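PDB 4GAX: amorpha-4,11-diene synthase from Artemisia annua, which probably converts farnesyl diphosphate into a cyclic sesquiterpene, with release of diphosphate. Local coordinates for residues A118-L126 / T135-K143; M430-W441 / T514-A524. All coordinates share one frame; numbering follows the deposited sequence.

Interaction 1. Residues A118-L126 / T135-K143; sequences ARSSLWFRL and TCDVFNNHK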
loop_
_atom_site.group_PDB
_atom_site.type_symbol
_atom_site.label_atom_id
_atom_site.label_comp_id
_atom_site.label_asym_id
_atom_site.label_seq_id
_atom_site.Cartn_x
_atom_site.Cartn_y
_atom_site.Cartn_z
ATOM N N ALA A 118 2.945 -17.299 25.645
ATOM C CA ALA A 118 3.964 -17.193 24.616
ATOM C C ALA A 118 3.341 -16.332 23.523
ATOM O O ALA A 118 2.098 -16.200 23.447
ATOM C CB ALA A 118 4.325 -18.559 24.065
ATOM N N ARG A 119 4.200 -15.757 22.688
ATOM C CA ARG A 119 3.778 -15.010 21.504
ATOM C C ARG A 119 2.921 -13.806 21.868
ATOM O O ARG A 119 1.994 -13.451 21.133
ATOM C CB ARG A 119 3.024 -15.931 20.524
ATOM C CG ARG A 119 3.575 -17.354 20.468
ATOM C CD ARG A 119 3.891 -17.810 19.076
ATOM N NE ARG A 119 5.177 -17.308 18.631
ATOM C CZ ARG A 119 6.161 -18.068 18.161
ATOM N NH1 ARG A 119 6.019 -19.385 18.073
ATOM N NH2 ARG A 119 7.291 -17.497 17.778
ATOM N N SER A 120 3.228 -13.165 22.991
ATOM C CA SER A 120 2.478 -11.974 23.362
ATOM C C SER A 120 2.717 -10.833 22.363
ATOM O O SER A 120 1.772 -10.143 21.973
ATOM C CB SER A 120 2.730 -11.563 24.835
ATOM O OG SER A 120 4.107 -11.461 25.126
ATOM N N SER A 121 3.964 -10.649 21.919
ATOM C CA SER A 121 4.253 -9.619 20.915
ATOM C C SER A 121 3.541 -9.909 19.585
ATOM O O SER A 121 3.067 -8.993 18.885
ATOM C CB SER A 121 5.762 -9.524 20.682
ATOM O OG SER A 121 6.416 -9.066 21.855
ATOM N N LEU A 122 3.483 -11.184 19.222
ATOM C CA LEU A 122 2.818 -11.580 17.980
ATOM C C LEU A 122 1.312 -11.377 18.115
ATOM O O LEU A 122 0.648 -10.889 17.197
ATOM C CB LEU A 122 3.135 -13.048 17.645
ATOM C CG LEU A 122 2.398 -13.608 16.430
ATOM C CD1 LEU A 122 2.756 -12.781 15.184
ATOM C CD2 LEU A 122 2.704 -15.074 16.219
ATOM N N TRP A 123 0.772 -11.727 19.273
ATOM C CA TRP A 123 -0.654 -11.550 19.502
ATOM C C TRP A 123 -1.026 -10.087 19.304
ATOM O O TRP A 123 -1.999 -9.776 18.618
ATOM C CB TRP A 123 -1.030 -12.008 20.912
ATOM C CG TRP A 123 -2.377 -11.505 21.378
ATOM C CD1 TRP A 123 -3.595 -12.055 21.105
ATOM C CD2 TRP A 123 -2.629 -10.357 22.209
ATOM N NE1 TRP A 123 -4.598 -11.321 21.716
ATOM C CE2 TRP A 123 -4.027 -10.269 22.394
ATOM C CE3 TRP A 123 -1.807 -9.391 22.809
ATOM C CZ2 TRP A 123 -4.624 -9.270 23.163
ATOM C CZ3 TRP A 123 -2.395 -8.391 23.567
ATOM C CH2 TRP A 123 -3.791 -8.340 23.744
ATOM N N PHE A 124 -0.221 -9.197 19.883
ATOM C CA PHE A 124 -0.507 -7.768 19.856
ATOM C C PHE A 124 -0.577 -7.272 18.413
ATOM O O PHE A 124 -1.518 -6.573 18.025
ATOM C CB PHE A 124 0.579 -7.023 20.645
ATOM C CG PHE A 124 0.495 -5.529 20.558
ATOM C CD1 PHE A 124 -0.336 -4.817 21.402
ATOM C CD2 PHE A 124 1.283 -4.833 19.650
ATOM C CE1 PHE A 124 -0.401 -3.414 21.336
ATOM C CE2 PHE A 124 1.244 -3.451 19.581
ATOM C CZ PHE A 124 0.389 -2.734 20.425
ATOM N N ARG A 125 0.428 -7.630 17.625
ATOM C CA ARG A 125 0.507 -7.156 16.253
ATOM C C ARG A 125 -0.599 -7.730 15.360
ATOM O O ARG A 125 -1.210 -7.002 14.576
ATOM C CB ARG A 125 1.889 -7.463 15.664
ATOM C CG ARG A 125 2.027 -7.030 14.217
ATOM C CD ARG A 125 3.446 -7.207 13.706
ATOM N NE ARG A 125 3.846 -8.619 13.623
ATOM C CZ ARG A 125 3.386 -9.475 12.709
ATOM N NH1 ARG A 125 2.512 -9.067 11.789
ATOM N NH2 ARG A 125 3.810 -10.736 12.703
ATOM N N LEU A 126 -0.860 -9.030 15.478
ATOM C CA LEU A 126 -1.932 -9.655 14.688
ATOM C C LEU A 126 -3.305 -9.119 15.054
ATOM O O LEU A 126 -4.177 -8.952 14.175
ATOM C CB LEU A 126 -1.925 -11.181 14.831
ATOM C CG LEU A 126 -0.727 -11.993 14.362
ATOM C CD1 LEU A 126 -1.063 -13.505 14.464
ATOM C CD2 LEU A 126 -0.308 -11.617 12.943
ATOM N N THR A 135 -4.606 -3.066 23.800
ATOM C CA THR A 135 -3.722 -2.095 24.449
ATOM C C THR A 135 -2.281 -2.609 24.665
ATOM O O THR A 135 -1.977 -3.782 24.440
ATOM C CB THR A 135 -4.299 -1.640 25.784
ATOM O OG1 THR A 135 -3.808 -0.333 26.106
ATOM C CG2 THR A 135 -3.879 -2.584 26.837
ATOM N N CYS A 136 -1.400 -1.727 25.127
ATOM C CA CYS A 136 -0.017 -2.112 25.409
ATOM C C CYS A 136 0.219 -2.825 26.735
ATOM O O CYS A 136 1.359 -3.205 27.022
ATOM C CB CYS A 136 0.873 -0.875 25.376
ATOM S SG CYS A 136 1.216 -0.365 23.723
ATOM N N ASP A 137 -0.827 -2.988 27.547
ATOM C CA ASP A 137 -0.684 -3.613 28.872
ATOM C C ASP A 137 0.015 -4.962 28.807
ATOM O O ASP A 137 0.726 -5.337 29.729
ATOM C CB ASP A 137 -2.043 -3.813 29.544
ATOM C CG ASP A 137 -2.708 -2.501 29.931
ATOM O OD1 ASP A 137 -2.039 -1.444 29.861
ATOM O OD2 ASP A 137 -3.902 -2.533 30.313
ATOM N N VAL A 138 -0.191 -5.685 27.711
ATOM C CA VAL A 138 0.373 -7.011 27.561
ATOM C C VAL A 138 1.899 -6.975 27.662
ATOM O O VAL A 138 2.527 -7.980 28.015
ATOM C CB VAL A 138 -0.066 -7.664 26.227
ATOM C CG1 VAL A 138 0.558 -6.939 25.029
ATOM C CG2 VAL A 138 0.295 -9.146 26.207
ATOM N N PHE A 139 2.494 -5.811 27.391
ATOM C CA PHE A 139 3.956 -5.693 27.413
ATOM C C PHE A 139 4.569 -5.414 28.776
ATOM O O PHE A 139 5.787 -5.517 28.943
ATOM C CB PHE A 139 4.428 -4.643 26.408
ATOM C CG PHE A 139 4.134 -5.015 24.987
ATOM C CD1 PHE A 139 4.810 -6.066 24.384
ATOM C CD2 PHE A 139 3.158 -4.334 24.263
ATOM C CE1 PHE A 139 4.526 -6.425 23.062
ATOM C CE2 PHE A 139 2.872 -4.688 22.952
ATOM C CZ PHE A 139 3.559 -5.729 22.354
ATOM N N ASN A 140 3.734 -5.062 29.743
ATOM C CA ASN A 140 4.248 -4.650 31.040
ATOM C C ASN A 140 5.204 -5.653 31.674
ATOM O O ASN A 140 6.186 -5.259 32.300
ATOM C CB ASN A 140 3.105 -4.264 31.981
ATOM C CG ASN A 140 2.509 -2.916 31.625
ATOM O OD1 ASN A 140 3.209 -2.040 31.116
ATOM N ND2 ASN A 140 1.216 -2.743 31.884
ATOM N N ASN A 141 4.953 -6.946 31.485
ATOM C CA ASN A 141 5.872 -7.940 32.042
ATOM C C ASN A 141 7.028 -8.345 31.124
ATOM O O ASN A 141 7.710 -9.346 31.356
ATOM C CB ASN A 141 5.115 -9.141 32.607
ATOM C CG ASN A 141 4.237 -8.756 33.788
ATOM O OD1 ASN A 141 4.696 -8.127 34.751
ATOM N ND2 ASN A 141 2.959 -9.108 33.706
ATOM N N HIS A 142 7.250 -7.556 30.076
ATOM C CA HIS A 142 8.513 -7.643 29.334
ATOM C C HIS A 142 9.596 -6.876 30.100
ATOM O O HIS A 142 10.788 -7.006 29.814
ATOM C CB HIS A 142 8.362 -7.070 27.927
ATOM C CG HIS A 142 7.721 -8.017 26.969
ATOM N ND1 HIS A 142 6.433 -8.480 27.132
ATOM C CD2 HIS A 142 8.199 -8.615 25.851
ATOM C CE1 HIS A 142 6.141 -9.313 26.146
ATOM N NE2 HIS A 142 7.198 -9.413 25.358
ATOM N N LYS A 143 9.174 -6.094 31.095
ATOM C CA LYS A 143 10.117 -5.295 31.881
ATOM C C LYS A 143 10.252 -5.794 33.311
ATOM O O LYS A 143 9.304 -6.349 33.881
ATOM C CB LYS A 143 9.689 -3.828 31.892
ATOM C CG LYS A 143 9.458 -3.272 30.502
ATOM C CD LYS A 143 10.332 -2.067 30.221
ATOM C CE LYS A 143 9.548 -0.774 30.370
ATOM N NZ LYS A 143 10.184 0.339 29.610
HETATM O O HOH W 1 8.461 -10.599 22.421
#

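Interaction 2. Residues M430-W441 / T514-A524; sequences MSDIVTKEAFEW and TKTIPRPLLVA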
loop_
_atom_site.group_PDB
_atom_site.type_symbol
_atom_site.label_atom_id
_atom_site.label_comp_id
_atom_site.label_asym_id
_atom_site.label_seq_id
_atom_site.Cartn_x
_atom_site.Cartn_y
_atom_site.Cartn_z
ATOM N N MET A 430 -14.446 -1.908 -6.058
ATOM C CA MET A 430 -15.014 -2.838 -5.075
ATOM C C MET A 430 -16.471 -2.537 -4.758
ATOM O O MET A 430 -16.870 -2.484 -3.588
ATOM C CB MET A 430 -14.200 -2.806 -3.783
ATOM C CG MET A 430 -12.843 -3.427 -3.919
ATOM S SD MET A 430 -11.921 -3.485 -2.350
ATOM C CE MET A 430 -10.584 -2.407 -2.835
ATOM N N SER A 431 -17.267 -2.363 -5.806
ATOM C CA SER A 431 -18.664 -1.967 -5.673
ATOM C C SER A 431 -19.540 -2.912 -4.843
ATOM O O SER A 431 -20.521 -2.477 -4.227
ATOM C CB SER A 431 -19.279 -1.804 -7.065
ATOM O OG SER A 431 -18.787 -2.813 -7.931
ATOM N N ASP A 432 -19.205 -4.199 -4.838
ATOM C CA ASP A 432 -20.031 -5.199 -4.149
ATOM C C ASP A 432 -20.120 -5.001 -2.635
ATOM O O ASP A 432 -21.070 -5.470 -2.002
ATOM C CB ASP A 432 -19.510 -6.601 -4.443
ATOM C CG ASP A 432 -18.004 -6.680 -4.358
ATOM O OD1 ASP A 432 -17.336 -5.766 -4.891
ATOM O OD2 ASP A 432 -17.487 -7.643 -3.753
ATOM N N ILE A 433 -19.141 -4.309 -2.054
ATOM C CA ILE A 433 -19.106 -4.122 -0.602
ATOM C C ILE A 433 -19.203 -2.660 -0.138
ATOM O O ILE A 433 -19.406 -2.390 1.055
ATOM C CB ILE A 433 -17.846 -4.766 0.035
ATOM C CG1 ILE A 433 -16.591 -3.968 -0.321
ATOM C CG2 ILE A 433 -17.708 -6.225 -0.384
ATOM C CD1 ILE A 433 -15.446 -4.183 0.655
ATOM N N VAL A 434 -19.060 -1.714 -1.062
ATOM C CA VAL A 434 -19.181 -0.305 -0.691
ATOM C C VAL A 434 -20.568 0.013 -0.120
ATOM O O VAL A 434 -21.586 -0.436 -0.640
ATOM C CB VAL A 434 -18.859 0.652 -1.862
ATOM C CG1 VAL A 434 -17.392 0.613 -2.168
ATOM C CG2 VAL A 434 -19.651 0.280 -3.084
ATOM N N THR A 435 -20.588 0.770 0.971
ATOM C CA THR A 435 -21.825 1.215 1.591
ATOM C C THR A 435 -21.979 2.702 1.327
ATOM O O THR A 435 -21.009 3.367 0.954
ATOM C CB THR A 435 -21.785 1.027 3.116
ATOM O OG1 THR A 435 -20.633 1.695 3.645
ATOM C CG2 THR A 435 -21.725 -0.451 3.484
ATOM N N LYS A 436 -23.182 3.230 1.537
ATOM C CA LYS A 436 -23.377 4.675 1.469
ATOM C C LYS A 436 -22.519 5.315 2.560
ATOM O O LYS A 436 -21.985 6.413 2.387
ATOM C CB LYS A 436 -24.853 5.036 1.662
ATOM C CG LYS A 436 -25.243 6.427 1.156
ATOM C CD LYS A 436 -26.704 6.752 1.494
ATOM C CE LYS A 436 -27.252 7.911 0.656
ATOM N NZ LYS A 436 -28.671 8.259 0.998
ATOM N N GLU A 437 -22.363 4.593 3.668
ATOM C CA GLU A 437 -21.581 5.060 4.810
ATOM C C GLU A 437 -20.111 5.228 4.458
ATOM O O GLU A 437 -19.447 6.123 4.978
ATOM C CB GLU A 437 -21.719 4.105 6.006
ATOM C CG GLU A 437 -23.078 4.158 6.706
ATOM C CD GLU A 437 -24.228 3.677 5.825
ATOM O OE1 GLU A 437 -23.990 2.814 4.949
ATOM O OE2 GLU A 437 -25.368 4.171 6.000
ATOM N N ALA A 438 -19.603 4.371 3.577
ATOM C CA ALA A 438 -18.205 4.453 3.205
ATOM C C ALA A 438 -17.981 5.753 2.458
ATOM O O ALA A 438 -16.980 6.441 2.677
ATOM C CB ALA A 438 -17.801 3.270 2.363
ATOM N N PHE A 439 -18.921 6.102 1.585
ATOM C CA PHE A 439 -18.814 7.360 0.850
ATOM C C PHE A 439 -18.996 8.567 1.750
ATOM O O PHE A 439 -18.329 9.585 1.562
ATOM C CB PHE A 439 -19.799 7.409 -0.316
ATOM C CG PHE A 439 -19.197 6.977 -1.619
ATOM C CD1 PHE A 439 -18.257 7.776 -2.251
ATOM C CD2 PHE A 439 -19.562 5.779 -2.207
ATOM C CE1 PHE A 439 -17.691 7.386 -3.456
ATOM C CE2 PHE A 439 -19.011 5.390 -3.405
ATOM C CZ PHE A 439 -18.071 6.197 -4.032
ATOM N N GLU A 440 -19.907 8.464 2.715
ATOM C CA GLU A 440 -20.050 9.513 3.714
ATOM C C GLU A 440 -18.710 9.727 4.416
ATOM O O GLU A 440 -18.273 10.866 4.624
ATOM C CB GLU A 440 -21.135 9.150 4.733
ATOM C CG GLU A 440 -22.544 9.126 4.165
ATOM C CD GLU A 440 -23.554 8.541 5.144
ATOM O OE1 GLU A 440 -23.138 8.100 6.242
ATOM O OE2 GLU A 440 -24.762 8.520 4.815
ATOM N N TRP A 441 -18.058 8.633 4.785
ATOM C CA TRP A 441 -16.732 8.717 5.385
ATOM C C TRP A 441 -15.774 9.483 4.468
ATOM O O TRP A 441 -15.148 10.464 4.879
ATOM C CB TRP A 441 -16.173 7.319 5.664
ATOM C CG TRP A 441 -14.833 7.373 6.311
ATOM C CD1 TRP A 441 -14.566 7.657 7.624
ATOM C CD2 TRP A 441 -13.572 7.149 5.683
ATOM N NE1 TRP A 441 -13.213 7.624 7.847
ATOM C CE2 TRP A 441 -12.578 7.308 6.672
ATOM C CE3 TRP A 441 -13.182 6.826 4.378
ATOM C CZ2 TRP A 441 -11.224 7.158 6.396
ATOM C CZ3 TRP A 441 -11.837 6.671 4.106
ATOM C CH2 TRP A 441 -10.873 6.836 5.109
ATOM N N THR A 514 -10.998 3.507 12.775
ATOM C CA THR A 514 -11.978 3.661 11.700
ATOM C C THR A 514 -12.794 2.386 11.437
ATOM O O THR A 514 -12.247 1.367 10.994
ATOM C CB THR A 514 -11.309 4.159 10.403
ATOM O OG1 THR A 514 -10.549 5.340 10.694
ATOM C CG2 THR A 514 -12.376 4.498 9.367
ATOM N N LYS A 515 -14.101 2.457 11.709
ATOM C CA LYS A 515 -14.984 1.302 11.585
ATOM C C LYS A 515 -16.112 1.482 10.563
ATOM O O LYS A 515 -16.822 0.522 10.255
ATOM C CB LYS A 515 -15.634 0.975 12.947
ATOM C CG LYS A 515 -14.671 0.817 14.101
ATOM C CD LYS A 515 -13.672 -0.308 13.842
ATOM C CE LYS A 515 -12.604 -0.298 14.938
ATOM N NZ LYS A 515 -11.529 -1.281 14.657
ATOM N N THR A 516 -16.290 2.695 10.043
ATOM C CA THR A 516 -17.454 2.978 9.183
ATOM C C THR A 516 -17.251 2.598 7.728
ATOM O O THR A 516 -18.195 2.628 6.933
ATOM C CB THR A 516 -17.860 4.452 9.224
ATOM O OG1 THR A 516 -16.720 5.259 8.911
ATOM C CG2 THR A 516 -18.371 4.814 10.596
ATOM N N ILE A 517 -16.013 2.256 7.390
ATOM C CA ILE A 517 -15.660 1.784 6.058
ATOM C C ILE A 517 -15.425 0.270 6.158
ATOM O O ILE A 517 -14.767 -0.195 7.089
ATOM C CB ILE A 517 -14.389 2.528 5.563
ATOM C CG1 ILE A 517 -13.700 1.817 4.413
ATOM C CG2 ILE A 517 -13.367 2.619 6.662
ATOM C CD1 ILE A 517 -12.371 2.491 4.051
ATOM N N PRO A 518 -15.975 -0.506 5.209
ATOM C CA PRO A 518 -15.782 -1.960 5.216
ATOM C C PRO A 518 -14.302 -2.299 5.283
ATOM O O PRO A 518 -13.490 -1.657 4.599
ATOM C CB PRO A 518 -16.368 -2.402 3.866
ATOM C CG PRO A 518 -17.399 -1.349 3.552
ATOM C CD PRO A 518 -16.788 -0.059 4.061
ATOM N N ARG A 519 -13.950 -3.283 6.108
ATOM C CA ARG A 519 -12.539 -3.638 6.290
ATOM C C ARG A 519 -11.693 -3.822 5.032
ATOM O O ARG A 519 -10.534 -3.384 5.008
ATOM C CB ARG A 519 -12.372 -4.852 7.204
ATOM C CG ARG A 519 -11.657 -4.477 8.476
ATOM C CD ARG A 519 -11.305 -5.668 9.343
ATOM N NE ARG A 519 -10.078 -6.321 8.909
ATOM C CZ ARG A 519 -8.865 -5.776 8.977
ATOM N NH1 ARG A 519 -8.692 -4.539 9.438
ATOM N NH2 ARG A 519 -7.820 -6.471 8.568
ATOM N N PRO A 520 -12.241 -4.488 3.998
ATOM C CA PRO A 520 -11.362 -4.715 2.842
ATOM C C PRO A 520 -10.987 -3.412 2.147
ATOM O O PRO A 520 -9.937 -3.360 1.489
ATOM C CB PRO A 520 -12.205 -5.608 1.914
ATOM C CG PRO A 520 -13.194 -6.272 2.827
ATOM C CD PRO A 520 -13.511 -5.238 3.882
ATOM N N LEU A 521 -11.813 -2.380 2.304
ATOM C CA LEU A 521 -11.485 -1.066 1.739
ATOM C C LEU A 521 -10.489 -0.334 2.632
ATOM O O LEU A 521 -9.626 0.428 2.149
ATOM C CB LEU A 521 -12.759 -0.228 1.577
ATOM C CG LEU A 521 -13.671 -0.649 0.424
ATOM C CD1 LEU A 521 -14.985 0.118 0.498
ATOM C CD2 LEU A 521 -12.970 -0.389 -0.913
ATOM N N LEU A 522 -10.598 -0.565 3.942
ATOM C CA LEU A 522 -9.674 0.065 4.885
ATOM C C LEU A 522 -8.288 -0.513 4.636
ATOM O O LEU A 522 -7.282 0.225 4.648
ATOM C CB LEU A 522 -10.125 -0.179 6.330
ATOM C CG LEU A 522 -9.194 0.402 7.396
ATOM C CD1 LEU A 522 -9.058 1.897 7.197
ATOM C CD2 LEU A 522 -9.704 0.093 8.806
ATOM N N VAL A 523 -8.241 -1.826 4.386
ATOM C CA VAL A 523 -6.987 -2.525 4.109
ATOM C C VAL A 523 -6.379 -1.934 2.837
ATOM O O VAL A 523 -5.171 -1.695 2.776
ATOM C CB VAL A 523 -7.198 -4.060 3.974
ATOM C CG1 VAL A 523 -5.972 -4.754 3.341
ATOM C CG2 VAL A 523 -7.537 -4.678 5.345
ATOM N N ALA A 524 -7.222 -1.672 1.836
ATOM C CA ALA A 524 -6.760 -1.054 0.588
ATOM C C ALA A 524 -6.160 0.314 0.864
ATOM O O ALA A 524 -5.112 0.648 0.327
ATOM C CB ALA A 524 -7.919 -0.917 -0.419
HETATM O O HOH W 2 -19.869 0.775 6.021
HETATM O O HOH W 3 -11.984 7.674 10.334
#

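Interaction 1. Residues A118-L126 / T135-K143
Phe124 and Phe139 form the aromatic centre of a mainly apolar contact, in which the start of helix 120-129 packs against the loop that follows the same helix. The rings make a T-shaped pair, planes at 71° and centroids 4.8 Å apart: CE2 of Phe139 points into the middle of the Phe124 face, 3.5 Å from Phe124 CG. Phe124 reaches it with CG anti to its backbone N (chi1 173°), and its CE1 edge lies 3.5 Å from Thr135 O; Cys136 SG approaches the same ring obliquely. Val138 crosses Trp123 at a slant, its CG1 3.6 Å from Trp123 CZ3 at the indole edge, while its CG2 meets Ser120 CB. Leu163 and Leu177 also touch Phe139, binding this pair into the all-helical N-terminal domain of plant terpene synthases. With an alanine in place of Phe124, the edge of Phe139 would probably lose the face it points into, and a gap would open beside Thr135 and Cys136. Polar atoms meet beside the rings. Ser120 OG comes 3.1 Å from His142 CE1 at the imidazole edge, and a water joins Ser121 OG (2.6 Å) to His142 NE2 (3.4 Å) through a weak second bond.

Interaction 2. Residues M430-W441 / T514-A524
Apolar side chains carry most of this contact, with Leu521 between Met430 and Val434. Its two methyls part: CD2 packs 3.6 Å from Met430 SD, the two side chains running past each other in opposite directions, whereas CD1 meets Val434 CG1 at 3.6 Å. Met430, bent at chi3 (-116°), carries CE on to Ala524 CB. Ile433 lays its CD1 across Pro518 CB and the Pro520 ring, and its backbone O lies 3.4 Å from Pro518 CG. On the other flank of Pro518, CD faces Ala438 CB.

Trp441 supplies the aromatic part. CG is anti to the backbone N (chi1 -178°), which sends the indole over towards Thr514 and Thr516; Thr514 CG2 nears Trp441 NE1 at 3.6 Å, and Ile517 CD1 reaches the ring near CZ3, both obliquely.

Two waters provide the polar links. One donates a hydrogen bond to Thr516 O at 2.7 Å and also bonds Thr435 OG1. The other, in the plane of the indole, accepts from Trp441 NE1 (2.8 Å) and donates to Thr514 OG1, which is also bonded to Glu510 O. Thr435 OG1 has a further task, accepting from Ala438 N at 2.9 Å with a bent N-H...O angle of 134°.

This last bond caps helix 436-443, with Thr435 as N-cap. That helix packs here against helix 519-535, which has Pro518 at its N-cap position: two helix starts far apart in sequence meet within an all-helical protein, consistent with the class I terpene synthase fold.

How the interactions relate
Interaction 1 closes before interaction 2 opens along the chain: interaction 1 packs a helix start on the loop after that helix, whereas interaction 2 brings together two helix starts distant in sequence. Interaction 1 belongs to the N-terminal domain, its centre about 26 Å from the centre of the chain; the centre of interaction 2 lies about 16 Å from it. The two contact centres are about 30 Å apart and their nearest atoms about 7 Å, without touching. A weak hydrogen bond from Arg519 NH2 to Lys129 O, at the end of helix 120-129, lies between the two regions. Neither contact includes the aspartate-rich DDIYD sequence on helix 299-322, which in this family binds magnesium.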